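Local coordinates for Exo-beta-1,3-galactanase (Bifidobacterium bifidum, PDB 5FLW), which probably hydrolyses beta-1,3-galactan from the chain end, releasing galactose, as a putative exo-acting glycoside hydrolase of family 43, at residues S190-K195 with Y201-Q206; Y217-D222 with P226-K231; M281-A286 with A290-S295. One frame throughout, in Å; residues are numbered along the deposited sequence.

The five four-stranded antiparallel sheets of the chain fit the five-bladed beta-propeller of family 43, and the three contacts follow one another in series, none nesting or crossing. Contact 1 closes the hairpin of strands 191-196 and 199-205, the first two of the fourth blade. Contact 2 then brings the loop 226-231 back along strand 216-220, at the outer side of the same blade; Trp-202 N probably hydrogen-bonds to Ser-218 O, and the Trp-202 ring packs edge-to-face with Trp-227 and Trp-230. Contact 3 closes the last hairpin, 278-286 with 289-291, in the fifth blade. Tyr-201 and Phe-203 pack on it from contact 1, while Tyr-217 OH of contact 2 probably hydrogen-bonds to Ala-290 N.

Contact 1 of 3, residues S190-K195 with Y201-Q206; sequences SPTIIK and YWFGSQ
Ser-190 and Ser-205 meet through their hydroxyls, OG to OG 2.7 Å, at the open end of an antiparallel beta hairpin that supplies the first two strands of the fourth blade in a family 43 beta-propeller. Ser-190 OG is also tied to Val-245 O and Ser-205 OG to Gln-244, so the pair reaches strand 244-250 of the next blade. Pro-191 follows with CB beside Trp-202 NE1, while its CA-H points at Phe-203 O. Thr-192 forms a hydrogen-bonded pair with Phe-203: its N donates to Phe-203 O, and its O takes a nearly straight bond from Phe-203 N (2.9 Å, 171° at the hydrogen). With OG1 anti to the backbone N (chi1 179°), the Thr-192 hydroxyl reaches Val-248 N and the methyl CG2 lies against Phe-203 CB at 3.7 Å. Ile-193 turns to the other face of the sheet with Trp-202, as a non-hydrogen-bonded pair. Its CG1 abuts Trp-202 CG, and Ile-193 CD1 sits over one face of the indole, 4.2 Å from the centroid of the five-membered ring, in a CH-pi contact. Ile-194 returns to the face of Thr-192 and Phe-203 and pairs with Tyr-201 through two backbone bonds. Its CG1 approaches the edge of the Phe-203 ring, and Ile-194 CD1, the tip, rests on the Tyr-201 side chain, 3.6 Å from Tyr-201 CD1.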
loop_
_atom_site.group_PDB
_atom_site.type_symbol
_atom_site.label_atom_id
_atom_site.label_comp_id
_atom_site.label_asym_id
_atom_site.label_seq_id
_atom_site.Cartn_x
_atom_site.Cartn_y
_atom_site.Cartn_z
ATOM N N SER A 190 -0.254 -7.228 -2.069
ATOM C CA SER A 190 0.131 -6.076 -1.245
ATOM C C SER A 190 1.482 -5.503 -1.685
ATOM O O SER A 190 2.415 -5.424 -0.898
ATOM C CB SER A 190 0.107 -6.403 0.257
ATOM O OG SER A 190 1.113 -7.324 0.633
ATOM N N PRO A 191 1.573 -5.088 -2.946
ATOM C CA PRO A 191 2.858 -4.593 -3.460
ATOM C C PRO A 191 3.239 -3.217 -2.922
ATOM O O PRO A 191 2.384 -2.343 -2.697
ATOM C CB PRO A 191 2.613 -4.519 -4.980
ATOM C CG PRO A 191 1.130 -4.279 -5.096
ATOM C CD PRO A 191 0.542 -5.152 -4.003
ATOM N N THR A 192 4.562 -3.021 -2.795
ATOM C CA THR A 192 5.147 -1.722 -2.480
ATOM C C THR A 192 6.548 -1.671 -3.097
ATOM O O THR A 192 7.248 -2.689 -3.122
ATOM C CB THR A 192 5.141 -1.474 -0.950
ATOM O OG1 THR A 192 5.746 -0.202 -0.660
ATOM C CG2 THR A 192 5.839 -2.594 -0.193
ATOM N N ILE A 193 6.941 -0.498 -3.624
ATOM C CA ILE A 193 8.237 -0.318 -4.280
ATOM C C ILE A 193 8.916 0.939 -3.755
ATOM O O ILE A 193 8.287 1.998 -3.646
ATOM C CB ILE A 193 8.102 -0.231 -5.832
ATOM C CG1 ILE A 193 7.645 -1.579 -6.414
ATOM C CG2 ILE A 193 9.428 0.216 -6.519
ATOM C CD1 ILE A 193 7.368 -1.592 -7.914
ATOM N N ILE A 194 10.223 0.837 -3.515
ATOM C CA ILE A 194 11.075 1.984 -3.219
ATOM C C ILE A 194 12.273 1.922 -4.162
ATOM O O ILE A 194 12.503 0.927 -4.861
ATOM C CB ILE A 194 11.542 2.094 -1.733
ATOM C CG1 ILE A 194 12.389 0.883 -1.301
ATOM C CG2 ILE A 194 10.361 2.305 -0.783
ATOM C CD1 ILE A 194 13.858 0.995 -1.580
ATOM N N LYS A 195 13.016 3.018 -4.192
ATOM C CA LYS A 195 14.226 3.126 -5.000
ATOM C C LYS A 195 15.368 3.677 -4.155
ATOM O O LYS A 195 15.182 4.628 -3.390
ATOM C CB LYS A 195 14.008 4.101 -6.175
ATOM C CG LYS A 195 14.992 3.974 -7.364
ATOM C CD LYS A 195 14.782 5.131 -8.333
ATOM C CE LYS A 195 15.579 4.967 -9.598
ATOM N NZ LYS A 195 15.252 5.962 -10.651
ATOM N N TYR A 201 13.411 -1.689 -5.337
ATOM C CA TYR A 201 13.121 -2.802 -4.441
ATOM C C TYR A 201 11.603 -2.942 -4.388
ATOM O O TYR A 201 10.908 -1.976 -4.079
ATOM C CB TYR A 201 13.667 -2.564 -3.025
ATOM C CG TYR A 201 15.197 -2.421 -2.897
ATOM C CD1 TYR A 201 15.867 -1.320 -3.429
ATOM C CD2 TYR A 201 15.947 -3.367 -2.186
ATOM C CE1 TYR A 201 17.259 -1.178 -3.298
ATOM C CE2 TYR A 201 17.328 -3.242 -2.043
ATOM C CZ TYR A 201 17.984 -2.147 -2.603
ATOM O OH TYR A 201 19.360 -2.005 -2.451
ATOM N N TRP A 202 11.108 -4.141 -4.699
ATOM C CA TRP A 202 9.686 -4.449 -4.808
ATOM C C TRP A 202 9.369 -5.547 -3.797
ATOM O O TRP A 202 9.900 -6.660 -3.899
ATOM C CB TRP A 202 9.421 -4.933 -6.240
ATOM C CG TRP A 202 8.024 -5.325 -6.634
ATOM C CD1 TRP A 202 6.902 -5.393 -5.841
ATOM C CD2 TRP A 202 7.604 -5.731 -7.952
ATOM N NE1 TRP A 202 5.816 -5.811 -6.589
ATOM C CE2 TRP A 202 6.219 -6.019 -7.886
ATOM C CE3 TRP A 202 8.266 -5.863 -9.186
ATOM C CZ2 TRP A 202 5.489 -6.454 -9.008
ATOM C CZ3 TRP A 202 7.537 -6.279 -10.305
ATOM C CH2 TRP A 202 6.157 -6.557 -10.207
ATOM N N PHE A 203 8.493 -5.238 -2.836
ATOM C CA PHE A 203 8.086 -6.155 -1.778
ATOM C C PHE A 203 6.654 -6.625 -2.015
ATOM O O PHE A 203 5.830 -5.886 -2.562
ATOM C CB PHE A 203 8.144 -5.465 -0.405
ATOM C CG PHE A 203 9.495 -4.892 -0.067
ATOM C CD1 PHE A 203 9.920 -3.683 -0.614
ATOM C CD2 PHE A 203 10.349 -5.560 0.801
ATOM C CE1 PHE A 203 11.193 -3.161 -0.295
ATOM C CE2 PHE A 203 11.619 -5.035 1.124
ATOM C CZ PHE A 203 12.024 -3.840 0.578
ATOM N N GLY A 204 6.351 -7.849 -1.560
ATOM C CA GLY A 204 4.988 -8.350 -1.602
ATOM C C GLY A 204 4.811 -9.557 -0.700
ATOM O O GLY A 204 5.768 -10.063 -0.104
ATOM N N SER A 205 3.562 -10.012 -0.615
ATOM C CA SER A 205 3.176 -11.123 0.245
ATOM C C SER A 205 2.698 -12.323 -0.569
ATOM O O SER A 205 2.078 -12.172 -1.632
ATOM C CB SER A 205 2.073 -10.714 1.227
ATOM O OG SER A 205 1.013 -10.046 0.567
ATOM N N GLN A 206 2.977 -13.522 -0.057
ATOM C CA GLN A 206 2.425 -14.711 -0.702
ATOM C C GLN A 206 0.906 -14.722 -0.534
ATOM O O GLN A 206 0.334 -13.947 0.239
ATOM C CB GLN A 206 3.072 -16.001 -0.172
ATOM C CG GLN A 206 4.593 -15.954 -0.195
ATOM C CD GLN A 206 5.226 -17.259 0.294
ATOM O OE1 GLN A 206 6.120 -17.262 1.158
ATOM N NE2 GLN A 206 4.770 -18.378 -0.235
#

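Contact 2 of 3, residues Y217-D222 with P226-K231; sequences YSTATD and PWSEWK
Ser-218 meets Trp-230 and Ser-228 with the two atoms of its short side chain. Ser-218 CB lies over the centre of the Trp-230 six-membered ring, 3.5 Å from its centroid and 14° off the normal, a close CH-pi contact. From there Ser-218 OG, held anti to the backbone N (chi1 179°), runs to Ser-228 O and donates a 2.7 Å hydrogen bond that arrives tilted 34° from the carbonyl plane; OG also lies at the edge of the Trp-227 indole, near its plane. Ser-228 answers on its own account: its OG accepts from Thr-219 N at 3.1 Å, and its N donates to Thr-219 O at 2.9 Å. The loop thus runs antiparallel to strand 216-220 along the outer side of the fourth propeller blade, regaining true strand pairing where Tyr-217 and Lys-231 exchange two backbone bonds. Water 1 fastens this end by donating to both Tyr-217 O and Glu-229 O. Two residues beyond Ser-218, Ala-220 repeats its packing, with CB 3.5 Å from the centroid of the Trp-227 six-membered ring. Trp-227 NE1 hydrogen-bonds to Leu-223 O. Near the cis-peptide-linked Pro-226, water 3 accepts from Thr-221 N and donates to Pro-226 O.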
loop_
_atom_site.group_PDB
_atom_site.type_symbol
_atom_site.label_atom_id
_atom_site.label_comp_id
_atom_site.label_asym_id
_atom_site.label_seq_id
_atom_site.Cartn_x
_atom_site.Cartn_y
_atom_site.Cartn_z
ATOM N N TYR A 217 11.002 -10.001 -1.535
ATOM C CA TYR A 217 11.330 -8.843 -2.358
ATOM C C TYR A 217 12.163 -9.241 -3.579
ATOM O O TYR A 217 12.831 -10.291 -3.614
ATOM C CB TYR A 217 12.019 -7.733 -1.544
ATOM C CG TYR A 217 13.470 -8.033 -1.210
ATOM C CD1 TYR A 217 13.798 -8.987 -0.239
ATOM C CD2 TYR A 217 14.510 -7.385 -1.871
ATOM C CE1 TYR A 217 15.124 -9.293 0.073
ATOM C CE2 TYR A 217 15.856 -7.681 -1.571
ATOM C CZ TYR A 217 16.154 -8.630 -0.595
ATOM O OH TYR A 217 17.477 -8.910 -0.287
ATOM N N SER A 218 12.126 -8.363 -4.585
ATOM C CA SER A 218 12.900 -8.495 -5.811
ATOM C C SER A 218 13.485 -7.127 -6.138
ATOM O O SER A 218 12.952 -6.100 -5.710
ATOM C CB SER A 218 12.007 -9.012 -6.947
ATOM O OG SER A 218 12.695 -9.132 -8.166
ATOM N N THR A 219 14.605 -7.117 -6.881
ATOM C CA THR A 219 15.273 -5.874 -7.275
ATOM C C THR A 219 15.471 -5.830 -8.791
ATOM O O THR A 219 15.484 -6.863 -9.474
ATOM C CB THR A 219 16.645 -5.673 -6.584
ATOM O OG1 THR A 219 17.525 -6.726 -6.978
ATOM C CG2 THR A 219 16.490 -5.725 -5.076
ATOM N N ALA A 220 15.604 -4.606 -9.309
ATOM C CA ALA A 220 15.845 -4.377 -10.729
ATOM C C ALA A 220 16.399 -2.970 -10.892
ATOM O O ALA A 220 16.182 -2.100 -10.044
ATOM C CB ALA A 220 14.575 -4.572 -11.573
ATOM N N THR A 221 17.139 -2.765 -11.985
ATOM C CA THR A 221 17.642 -1.449 -12.351
ATOM C C THR A 221 16.742 -0.742 -13.356
ATOM O O THR A 221 16.972 0.433 -13.676
ATOM C CB THR A 221 19.064 -1.584 -12.919
ATOM O OG1 THR A 221 19.009 -2.380 -14.104
ATOM C CG2 THR A 221 19.965 -2.308 -11.938
ATOM N N ASP A 222 15.719 -1.425 -13.850
ATOM C CA ASP A 222 14.719 -0.827 -14.715
ATOM C C ASP A 222 13.395 -1.444 -14.301
ATOM O O ASP A 222 13.343 -2.647 -14.034
ATOM C CB ASP A 222 15.021 -1.172 -16.188
ATOM C CG ASP A 222 14.210 -0.339 -17.161
ATOM O OD1 ASP A 222 12.990 -0.547 -17.218
ATOM O OD2 ASP A 222 14.781 0.543 -17.834
ATOM N N PRO A 226 15.165 -6.808 -16.169
ATOM C CA PRO A 226 14.782 -8.032 -15.447
ATOM C C PRO A 226 14.715 -7.868 -13.936
ATOM O O PRO A 226 15.553 -7.210 -13.315
ATOM C CB PRO A 226 15.913 -9.017 -15.756
ATOM C CG PRO A 226 17.025 -8.215 -16.311
ATOM C CD PRO A 226 16.469 -6.937 -16.850
ATOM N N TRP A 227 13.699 -8.493 -13.360
ATOM C CA TRP A 227 13.555 -8.558 -11.918
ATOM C C TRP A 227 14.254 -9.802 -11.373
ATOM O O TRP A 227 14.159 -10.892 -11.940
ATOM C CB TRP A 227 12.074 -8.532 -11.547
ATOM C CG TRP A 227 11.500 -7.165 -11.734
ATOM C CD1 TRP A 227 10.839 -6.685 -12.841
ATOM C CD2 TRP A 227 11.565 -6.070 -10.804
ATOM N NE1 TRP A 227 10.467 -5.371 -12.644
ATOM C CE2 TRP A 227 10.902 -4.968 -11.406
ATOM C CE3 TRP A 227 12.099 -5.915 -9.515
ATOM C CZ2 TRP A 227 10.765 -3.721 -10.749
ATOM C CZ3 TRP A 227 11.972 -4.663 -8.865
ATOM C CH2 TRP A 227 11.305 -3.591 -9.486
ATOM N N SER A 228 14.975 -9.613 -10.269
ATOM C CA SER A 228 15.784 -10.662 -9.670
ATOM C C SER A 228 14.894 -11.728 -9.021
ATOM O O SER A 228 13.675 -11.575 -8.883
ATOM C CB SER A 228 16.721 -10.070 -8.616
ATOM O OG SER A 228 16.018 -9.767 -7.422
ATOM N N GLU A 229 15.535 -12.826 -8.614
ATOM C CA GLU A 229 14.887 -13.846 -7.797
ATOM C C GLU A 229 14.197 -13.192 -6.592
ATOM O O GLU A 229 14.714 -12.232 -6.016
ATOM C CB GLU A 229 15.986 -14.796 -7.308
ATOM C CG GLU A 229 15.554 -15.745 -6.222
ATOM C CD GLU A 229 16.720 -16.503 -5.565
ATOM O OE1 GLU A 229 17.861 -15.980 -5.530
ATOM O OE2 GLU A 229 16.495 -17.626 -5.068
ATOM N N TRP A 230 13.056 -13.730 -6.190
ATOM C CA TRP A 230 12.358 -13.197 -5.029
ATOM C C TRP A 230 12.926 -13.862 -3.776
ATOM O O TRP A 230 12.959 -15.084 -3.680
ATOM C CB TRP A 230 10.850 -13.418 -5.152
ATOM C CG TRP A 230 10.241 -12.569 -6.228
ATOM C CD1 TRP A 230 10.278 -12.799 -7.572
ATOM C CD2 TRP A 230 9.527 -11.342 -6.052
ATOM N NE1 TRP A 230 9.629 -11.795 -8.240
ATOM C CE2 TRP A 230 9.156 -10.888 -7.331
ATOM C CE3 TRP A 230 9.161 -10.584 -4.937
ATOM C CZ2 TRP A 230 8.436 -9.711 -7.524
ATOM C CZ3 TRP A 230 8.449 -9.420 -5.132
ATOM C CH2 TRP A 230 8.094 -8.994 -6.414
ATOM N N LYS A 231 13.289 -13.179 -2.770
ATOM C CA LYS A 231 14.001 -13.531 -1.548
ATOM C C LYS A 231 13.293 -13.043 -0.299
ATOM O O LYS A 231 12.522 -12.095 -0.331
ATOM C CB LYS A 231 15.401 -12.921 -1.557
ATOM C CG LYS A 231 16.341 -13.485 -2.601
ATOM C CD LYS A 231 17.688 -12.792 -2.533
ATOM C CE LYS A 231 18.653 -13.362 -3.559
ATOM N NZ LYS A 231 19.965 -12.669 -3.511
HETATM O O HOH W 1 15.647 -10.309 -3.916
HETATM O O HOH W 2 20.007 -9.880 -2.150
HETATM O O HOH W 3 16.994 -5.011 -13.923
#

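Contact 3 of 3, residues M281-A286 with A290-S295; sequences MPISIA and ASLTWS
Met-281 reaches across to Leu-292, Thr-293 and Trp-294 with the end of its side chain. Met-281 SD lies obliquely to the Trp-294 indole, 3.9 Å from Trp-294 CE3, in a Met-aromatic contact. A bend at the last torsion (chi3 66°) carries Met-281 CE to Leu-292 CG and to within 3.3 Å of Thr-293 O. Closer to the backbone, Leu-292 CD1 touches Met-281 CB and Ile-283 CB, each at 3.9 Å. With only a methyl group at Met-281, as in alanine, Leu-292 and Trp-294 would probably face a gap and the indole would lose its sulfur neighbour. Nearer the turn the backbones pair: Ser-284 N donates to Ser-291 O at 3.0 Å, and Ser-291 N returns a 2.8 Å bond to Ser-284 O. Farther from the turn the two chains part, and water 4 bridges them, donating to Pro-282 O and accepting from Thr-293 N. Tyr-241 of helix 239-242 packs on Met-281 and Leu-292, meets the Trp-294 ring and bonds through OH to Trp-294 N. Strand 278-286 is flanked within the fifth blade by strand 261-266, while Ile-283, Ile-285 and Ala-290 pack against Phe-203 of strand 199-205 in the preceding blade.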
loop_
_atom_site.group_PDB
_atom_site.type_symbol
_atom_site.label_atom_id
_atom_site.label_comp_id
_atom_site.label_asym_id
_atom_site.label_seq_id
_atom_site.Cartn_x
_atom_site.Cartn_y
_atom_site.Cartn_z
ATOM N N MET A 281 8.216 -0.947 11.909
ATOM C CA MET A 281 9.597 -1.304 12.215
ATOM C C MET A 281 10.516 -0.601 11.236
ATOM O O MET A 281 10.130 -0.386 10.081
ATOM C CB MET A 281 9.813 -2.823 12.072
ATOM C CG MET A 281 9.006 -3.715 13.018
ATOM S SD MET A 281 9.148 -5.463 12.570
ATOM C CE MET A 281 10.916 -5.776 12.905
ATOM N N PRO A 282 11.752 -0.294 11.634
ATOM C CA PRO A 282 12.757 0.092 10.636
ATOM C C PRO A 282 13.120 -1.123 9.790
ATOM O O PRO A 282 13.082 -2.268 10.257
ATOM C CB PRO A 282 13.942 0.546 11.486
ATOM C CG PRO A 282 13.832 -0.290 12.725
ATOM C CD PRO A 282 12.361 -0.512 12.965
ATOM N N ILE A 283 13.391 -0.883 8.510
ATOM C CA ILE A 283 13.846 -1.937 7.611
ATOM C C ILE A 283 15.156 -1.479 6.980
ATOM O O ILE A 283 15.278 -0.323 6.562
ATOM C CB ILE A 283 12.764 -2.333 6.579
ATOM C CG1 ILE A 283 13.198 -3.567 5.767
ATOM C CG2 ILE A 283 12.420 -1.175 5.666
ATOM C CD1 ILE A 283 12.120 -4.172 4.890
ATOM N N SER A 284 16.153 -2.355 6.985
ATOM C CA SER A 284 17.467 -2.024 6.458
ATOM C C SER A 284 17.530 -2.371 4.966
ATOM O O SER A 284 17.153 -3.479 4.559
ATOM C CB SER A 284 18.543 -2.752 7.262
ATOM O OG SER A 284 19.685 -2.942 6.463
ATOM N N ILE A 285 17.987 -1.410 4.153
ATOM C CA ILE A 285 18.021 -1.532 2.694
ATOM C C ILE A 285 19.340 -0.967 2.191
ATOM O O ILE A 285 19.609 0.226 2.368
ATOM C CB ILE A 285 16.823 -0.810 2.042
ATOM C CG1 ILE A 285 15.501 -1.420 2.554
ATOM C CG2 ILE A 285 16.948 -0.775 0.523
ATOM C CD1 ILE A 285 14.298 -0.841 1.936
ATOM N N ALA A 286 20.176 -1.822 1.597
ATOM C CA ALA A 286 21.486 -1.412 1.106
ATOM C C ALA A 286 22.017 -2.485 0.168
ATOM O O ALA A 286 21.912 -3.681 0.480
ATOM C CB ALA A 286 22.457 -1.188 2.276
ATOM N N ALA A 290 17.580 -6.336 1.447
ATOM C CA ALA A 290 16.590 -5.779 2.358
ATOM C C ALA A 290 16.452 -6.719 3.554
ATOM O O ALA A 290 16.397 -7.943 3.383
ATOM C CB ALA A 290 15.225 -5.600 1.675
ATOM N N SER A 291 16.403 -6.156 4.764
ATOM C CA SER A 291 16.444 -6.996 5.958
ATOM C C SER A 291 15.594 -6.417 7.085
ATOM O O SER A 291 15.745 -5.251 7.466
ATOM C CB SER A 291 17.897 -7.189 6.429
ATOM O OG SER A 291 17.888 -7.729 7.727
ATOM N N LEU A 292 14.725 -7.244 7.647
ATOM C CA LEU A 292 13.808 -6.810 8.694
ATOM C C LEU A 292 14.076 -7.650 9.935
ATOM O O LEU A 292 13.990 -8.880 9.870
ATOM C CB LEU A 292 12.356 -6.975 8.226
ATOM C CG LEU A 292 11.239 -6.428 9.094
ATOM C CD1 LEU A 292 11.282 -4.883 9.129
ATOM C CD2 LEU A 292 9.853 -6.957 8.605
ATOM N N THR A 293 14.406 -6.990 11.057
ATOM C CA THR A 293 14.815 -7.667 12.291
ATOM C C THR A 293 14.105 -7.113 13.520
ATOM O O THR A 293 14.102 -5.899 13.748
ATOM C CB THR A 293 16.314 -7.557 12.536
ATOM O OG1 THR A 293 16.993 -8.007 11.360
ATOM C CG2 THR A 293 16.685 -8.459 13.635
ATOM N N TRP A 294 13.548 -8.011 14.329
ATOM C CA TRP A 294 12.930 -7.590 15.579
ATOM C C TRP A 294 14.008 -7.216 16.605
ATOM O O TRP A 294 15.143 -7.685 16.553
ATOM C CB TRP A 294 12.072 -8.726 16.143
ATOM C CG TRP A 294 11.107 -8.334 17.198
ATOM C CD1 TRP A 294 11.293 -8.407 18.552
ATOM C CD2 TRP A 294 9.778 -7.797 17.003
ATOM N NE1 TRP A 294 10.154 -7.972 19.215
ATOM C CE2 TRP A 294 9.218 -7.585 18.292
ATOM C CE3 TRP A 294 9.014 -7.483 15.871
ATOM C CZ2 TRP A 294 7.931 -7.072 18.476
ATOM C CZ3 TRP A 294 7.723 -6.982 16.051
ATOM C CH2 TRP A 294 7.194 -6.784 17.349
ATOM N N SER A 295 13.620 -6.377 17.563
ATOM C CA SER A 295 14.443 -6.036 18.715
ATOM C C SER A 295 13.626 -6.200 19.986
ATOM O O SER A 295 12.427 -5.918 20.013
ATOM C CB SER A 295 14.913 -4.584 18.584
ATOM O OG SER A 295 15.402 -4.127 19.828
HETATM O O HOH W 4 14.970 -4.111 10.871
#